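Local coordinates for protein 1,4-dihydroxy-2-naphthoyl-CoA hydrolase (Synechocystis sp., PDB 4K00) that hydrolyses 1,4-dihydroxy-2-naphthoyl-CoA to 1,4-dihydroxy-2-naphthoate and CoA, a step in phylloquinone (vitamin K1) biosynthesis, at residues 5-18 and 73-85. Numbering follows the deposited sequence.
Sequences GTFTYERQVYLADT and HCGDRLLVNLTIT
Tyr9 and Val80 form a hydrogen-bonded pair in the antiparallel hotdog sheet, where strand 6-12 runs beside strand 77-85; Val80 N reaches Tyr9 O at 2.8 Å, almost straight at 177°. On the face that carries the long helix 26-43, Val80 CG2 meets the edge of the Tyr9 ring, 4.0 Å from CD2. Val13 CG2 packs 3.6 Å from Leu78 CD1, and Val13 N donates to Asp76 O just past the strand.

The other face is mostly polar, with Leu79 among its residues. Thr8 OG1 donates to Asn81 OD1 at 2.7 Å, the two side chains lying alongside each other. Next along, the extended Glu10 chain brings OE2 within 3.6 Å of Arg77 NH1, a salt bridge with carboxylate and guanidinium planes 60° apart; Arg77 NH2 pairs with Glu102. A leucine in place of Arg77 would probably leave both glutamates without this cationic partner.

Back on the Tyr9 face, Arg11 is held by three partners: NE by Glu35 of the helix, NH1 by Gln12 O, and NH1 with NH2 end-on by Asp17. That carboxylate also holds the turn after the strand, its OD2 taking Tyr14 N at 2.8 Å through the anti lone pair.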
loop_
_atom_site.group_PDB
_atom_site.type_symbol
_atom_site.label_atom_id
_atom_site.label_comp_id
_atom_site.label_asym_id
_atom_site.label_seq_id
_atom_site.Cartn_x
_atom_site.Cartn_y
_atom_site.Cartn_z
ATOM N N GLY A 5 -1.448 -9.260 -27.466
ATOM C CA GLY A 5 -2.567 -8.868 -26.563
ATOM C C GLY A 5 -2.636 -7.364 -26.369
ATOM O O GLY A 5 -1.613 -6.673 -26.360
ATOM N N THR A 6 -3.852 -6.852 -26.217
ATOM C CA THR A 6 -4.044 -5.459 -25.820
ATOM C C THR A 6 -5.203 -5.361 -24.843
ATOM O O THR A 6 -6.068 -6.232 -24.796
ATOM C CB THR A 6 -4.370 -4.548 -27.024
ATOM O OG1 THR A 6 -5.672 -4.873 -27.512
ATOM C CG2 THR A 6 -3.356 -4.715 -28.144
ATOM N N PHE A 7 -5.215 -4.289 -24.061
ATOM C CA PHE A 7 -6.257 -4.085 -23.086
ATOM C C PHE A 7 -6.341 -2.617 -22.688
ATOM O O PHE A 7 -5.330 -1.932 -22.611
ATOM C CB PHE A 7 -5.950 -4.910 -21.845
ATOM C CG PHE A 7 -7.121 -5.096 -20.953
ATOM C CD1 PHE A 7 -8.185 -5.881 -21.360
ATOM C CD2 PHE A 7 -7.173 -4.484 -19.708
ATOM C CE1 PHE A 7 -9.283 -6.056 -20.539
ATOM C CE2 PHE A 7 -8.269 -4.657 -18.887
ATOM C CZ PHE A 7 -9.320 -5.445 -19.301
ATOM N N THR A 8 -7.552 -2.137 -22.434
ATOM C CA THR A 8 -7.725 -0.829 -21.810
ATOM C C THR A 8 -8.381 -0.973 -20.449
ATOM O O THR A 8 -9.490 -1.476 -20.344
ATOM C CB THR A 8 -8.614 0.097 -22.669
ATOM O OG1 THR A 8 -8.043 0.205 -23.975
ATOM C CG2 THR A 8 -8.703 1.484 -22.035
ATOM N N TYR A 9 -7.673 -0.518 -19.426
ATOM C CA TYR A 9 -8.114 -0.629 -18.045
ATOM C C TYR A 9 -8.480 0.743 -17.519
ATOM O O TYR A 9 -7.671 1.682 -17.552
ATOM C CB TYR A 9 -6.992 -1.225 -17.213
ATOM C CG TYR A 9 -7.218 -1.243 -15.720
ATOM C CD1 TYR A 9 -8.255 -1.990 -15.162
ATOM C CD2 TYR A 9 -6.369 -0.554 -14.868
ATOM C CE1 TYR A 9 -8.449 -2.028 -13.791
ATOM C CE2 TYR A 9 -6.545 -0.600 -13.496
ATOM C CZ TYR A 9 -7.594 -1.321 -12.964
ATOM O OH TYR A 9 -7.759 -1.362 -11.603
ATOM N N GLU A 10 -9.718 0.867 -17.060
ATOM C CA GLU A 10 -10.195 2.119 -16.517
ATOM C C GLU A 10 -9.976 2.152 -14.997
ATOM O O GLU A 10 -10.296 1.197 -14.287
ATOM C CB GLU A 10 -11.662 2.272 -16.875
ATOM C CG GLU A 10 -12.327 3.512 -16.343
ATOM C CD GLU A 10 -13.761 3.600 -16.825
ATOM O OE1 GLU A 10 -14.099 2.888 -17.799
ATOM O OE2 GLU A 10 -14.543 4.365 -16.225
ATOM N N ARG A 11 -9.422 3.249 -14.508
ATOM C CA ARG A 11 -9.005 3.327 -13.103
ATOM C C ARG A 11 -9.297 4.717 -12.545
ATOM O O ARG A 11 -8.758 5.719 -13.018
ATOM C CB ARG A 11 -7.517 2.995 -12.968
ATOM C CG ARG A 11 -6.953 3.130 -11.560
ATOM C CD ARG A 11 -7.591 2.161 -10.570
ATOM N NE ARG A 11 -6.593 1.705 -9.608
ATOM C CZ ARG A 11 -6.131 2.435 -8.595
ATOM N NH1 ARG A 11 -6.601 3.660 -8.364
ATOM N NH2 ARG A 11 -5.197 1.929 -7.793
ATOM N N GLN A 12 -10.164 4.751 -11.540
ATOM C CA GLN A 12 -10.369 5.926 -10.701
ATOM C C GLN A 12 -9.231 6.124 -9.708
ATOM O O GLN A 12 -8.757 5.164 -9.093
ATOM C CB GLN A 12 -11.696 5.773 -9.951
ATOM C CG GLN A 12 -11.996 6.900 -8.983
ATOM C CD GLN A 12 -12.568 8.108 -9.688
ATOM O OE1 GLN A 12 -12.041 9.213 -9.571
ATOM N NE2 GLN A 12 -13.642 7.902 -10.441
ATOM N N VAL A 13 -8.795 7.373 -9.540
ATOM C CA VAL A 13 -7.805 7.698 -8.533
ATOM C C VAL A 13 -8.503 7.856 -7.187
ATOM O O VAL A 13 -9.437 8.647 -7.047
ATOM C CB VAL A 13 -7.011 8.981 -8.868
ATOM C CG1 VAL A 13 -6.047 9.303 -7.737
ATOM C CG2 VAL A 13 -6.243 8.828 -10.180
ATOM N N TYR A 14 -8.075 7.073 -6.202
ATOM C CA TYR A 14 -8.672 7.146 -4.867
ATOM C C TYR A 14 -7.761 7.934 -3.959
ATOM O O TYR A 14 -6.609 8.164 -4.294
ATOM C CB TYR A 14 -8.885 5.745 -4.296
ATOM C CG TYR A 14 -9.789 4.905 -5.153
ATOM C CD1 TYR A 14 -11.132 5.206 -5.268
ATOM C CD2 TYR A 14 -9.290 3.833 -5.874
ATOM C CE1 TYR A 14 -11.967 4.445 -6.058
ATOM C CE2 TYR A 14 -10.115 3.071 -6.670
ATOM C CZ TYR A 14 -11.450 3.389 -6.763
ATOM O OH TYR A 14 -12.279 2.631 -7.557
ATOM N N LEU A 15 -8.273 8.340 -2.799
ATOM C CA LEU A 15 -7.485 9.155 -1.889
ATOM C C LEU A 15 -6.158 8.457 -1.575
ATOM O O LEU A 15 -5.095 9.091 -1.576
ATOM C CB LEU A 15 -8.268 9.453 -0.611
ATOM C CG LEU A 15 -7.516 10.275 0.437
ATOM C CD1 LEU A 15 -7.086 11.629 -0.098
ATOM C CD2 LEU A 15 -8.387 10.425 1.676
ATOM N N ALA A 16 -6.222 7.153 -1.344
ATOM C CA ALA A 16 -5.026 6.379 -0.967
ATOM C C ALA A 16 -3.934 6.408 -2.039
ATOM O O ALA A 16 -2.763 6.196 -1.727
ATOM C CB ALA A 16 -5.409 4.932 -0.669
ATOM N N ASP A 17 -4.307 6.636 -3.300
ATOM C CA ASP A 17 -3.337 6.682 -4.392
ATOM C C ASP A 17 -2.486 7.947 -4.343
ATOM O O ASP A 17 -1.415 8.023 -4.977
ATOM C CB ASP A 17 -4.038 6.611 -5.747
ATOM C CG ASP A 17 -4.735 5.293 -5.983
ATOM O OD1 ASP A 17 -4.067 4.250 -5.932
ATOM O OD2 ASP A 17 -5.942 5.304 -6.275
ATOM N N THR A 18 -2.965 8.942 -3.609
ATOM C CA THR A 18 -2.318 10.248 -3.595
ATOM C C THR A 18 -1.391 10.407 -2.393
ATOM O O THR A 18 -1.452 9.630 -1.458
ATOM C CB THR A 18 -3.359 11.385 -3.606
ATOM O OG1 THR A 18 -4.173 11.324 -2.422
ATOM C CG2 THR A 18 -4.245 11.273 -4.849
ATOM N N HIS A 73 -4.550 13.673 -9.883
ATOM C CA HIS A 73 -5.096 14.055 -8.588
ATOM C C HIS A 73 -6.244 13.131 -8.205
ATOM O O HIS A 73 -6.802 12.426 -9.048
ATOM C CB HIS A 73 -5.584 15.511 -8.612
ATOM C CG HIS A 73 -4.533 16.493 -9.012
ATOM N ND1 HIS A 73 -4.245 16.782 -10.330
ATOM C CD2 HIS A 73 -3.708 17.270 -8.269
ATOM C CE1 HIS A 73 -3.275 17.678 -10.379
ATOM N NE2 HIS A 73 -2.931 17.989 -9.144
ATOM N N CYS A 74 -6.577 13.147 -6.915
ATOM C CA CYS A 74 -7.702 12.408 -6.360
ATOM C C CYS A 74 -8.982 12.655 -7.132
ATOM O O CYS A 74 -9.364 13.801 -7.382
ATOM C CB CYS A 74 -7.911 12.846 -4.905
ATOM S SG CYS A 74 -9.064 11.818 -3.996
ATOM N N GLY A 75 -9.662 11.576 -7.500
ATOM C CA GLY A 75 -10.912 11.705 -8.220
ATOM C C GLY A 75 -10.764 11.645 -9.729
ATOM O O GLY A 75 -11.754 11.491 -10.425
ATOM N N ASP A 76 -9.542 11.767 -10.247
ATOM C CA ASP A 76 -9.343 11.694 -11.697
ATOM C C ASP A 76 -9.746 10.313 -12.188
ATOM O O ASP A 76 -9.595 9.316 -11.477
ATOM C CB ASP A 76 -7.881 11.958 -12.073
ATOM C CG ASP A 76 -7.484 13.413 -11.933
ATOM O OD1 ASP A 76 -8.363 14.260 -11.659
ATOM O OD2 ASP A 76 -6.284 13.713 -12.112
ATOM N N ARG A 77 -10.240 10.250 -13.415
ATOM C CA ARG A 77 -10.474 8.976 -14.067
ATOM C C ARG A 77 -9.423 8.764 -15.149
ATOM O O ARG A 77 -9.268 9.589 -16.053
ATOM C CB ARG A 77 -11.873 8.938 -14.667
ATOM C CG ARG A 77 -12.301 7.549 -15.112
ATOM C CD ARG A 77 -13.798 7.493 -15.387
ATOM N NE ARG A 77 -14.209 8.512 -16.349
ATOM C CZ ARG A 77 -14.131 8.367 -17.669
ATOM N NH1 ARG A 77 -13.660 7.237 -18.188
ATOM N NH2 ARG A 77 -14.522 9.350 -18.469
ATOM N N LEU A 78 -8.693 7.665 -15.035
ATOM C CA LEU A 78 -7.527 7.407 -15.880
ATOM C C LEU A 78 -7.788 6.193 -16.765
ATOM O O LEU A 78 -8.611 5.335 -16.435
ATOM C CB LEU A 78 -6.291 7.161 -15.023
ATOM C CG LEU A 78 -5.984 8.185 -13.931
ATOM C CD1 LEU A 78 -4.686 7.807 -13.252
ATOM C CD2 LEU A 78 -5.911 9.595 -14.495
ATOM N N LEU A 79 -7.089 6.132 -17.893
ATOM C CA LEU A 79 -7.028 4.928 -18.713
ATOM C C LEU A 79 -5.602 4.399 -18.693
ATOM O O LEU A 79 -4.646 5.156 -18.861
ATOM C CB LEU A 79 -7.442 5.249 -20.149
ATOM C CG LEU A 79 -8.845 5.835 -20.320
ATOM C CD1 LEU A 79 -9.100 6.230 -21.763
ATOM C CD2 LEU A 79 -9.886 4.838 -19.841
ATOM N N VAL A 80 -5.463 3.101 -18.462
ATOM C CA VAL A 80 -4.182 2.426 -18.633
ATOM C C VAL A 80 -4.271 1.520 -19.838
ATOM O O VAL A 80 -5.016 0.535 -19.829
ATOM C CB VAL A 80 -3.810 1.551 -17.427
ATOM C CG1 VAL A 80 -2.402 0.987 -17.623
ATOM C CG2 VAL A 80 -3.920 2.339 -16.131
ATOM N N ASN A 81 -3.533 1.873 -20.885
ATOM C CA ASN A 81 -3.542 1.100 -22.103
ATOM C C ASN A 81 -2.346 0.194 -22.156
ATOM O O ASN A 81 -1.217 0.639 -22.011
ATOM C CB ASN A 81 -3.559 2.012 -23.331
ATOM C CG ASN A 81 -4.962 2.432 -23.701
ATOM O OD1 ASN A 81 -5.759 1.619 -24.176
ATOM N ND2 ASN A 81 -5.282 3.687 -23.466
ATOM N N LEU A 82 -2.626 -1.082 -22.372
ATOM C CA LEU A 82 -1.656 -2.139 -22.190
ATOM C C LEU A 82 -1.493 -2.861 -23.524
ATOM O O LEU A 82 -2.476 -3.185 -24.192
ATOM C CB LEU A 82 -2.133 -3.111 -21.100
ATOM C CG LEU A 82 -1.537 -4.521 -21.105
ATOM C CD1 LEU A 82 -0.078 -4.479 -20.675
ATOM C CD2 LEU A 82 -2.331 -5.439 -20.182
ATOM N N THR A 83 -0.240 -3.094 -23.899
ATOM C CA THR A 83 0.106 -4.063 -24.932
ATOM C C THR A 83 1.033 -5.149 -24.395
ATOM O O THR A 83 1.992 -4.850 -23.672
ATOM C CB THR A 83 0.792 -3.362 -26.108
ATOM O OG1 THR A 83 -0.102 -2.391 -26.657
ATOM C CG2 THR A 83 1.175 -4.358 -27.178
ATOM N N ILE A 84 0.738 -6.413 -24.722
ATOM C CA ILE A 84 1.568 -7.539 -24.271
ATOM C C ILE A 84 2.209 -8.260 -25.445
ATOM O O ILE A 84 1.555 -8.540 -26.458
ATOM C CB ILE A 84 0.775 -8.596 -23.463
ATOM C CG1 ILE A 84 -0.211 -7.941 -22.508
ATOM C CG2 ILE A 84 1.726 -9.509 -22.700
ATOM C CD1 ILE A 84 -1.604 -7.803 -23.091
ATOM N N THR A 85 3.490 -8.577 -25.286
ATOM C CA THR A 85 4.339 -9.127 -26.341
ATOM C C THR A 85 5.096 -10.310 -25.725
ATOM O O THR A 85 5.488 -10.254 -24.559
ATOM C CB THR A 85 5.381 -8.063 -26.775
ATOM O OG1 THR A 85 4.718 -7.007 -27.480
ATOM C CG2 THR A 85 6.460 -8.667 -27.678
HETATM O O HOH W 1 -4.599 -0.803 -25.351
#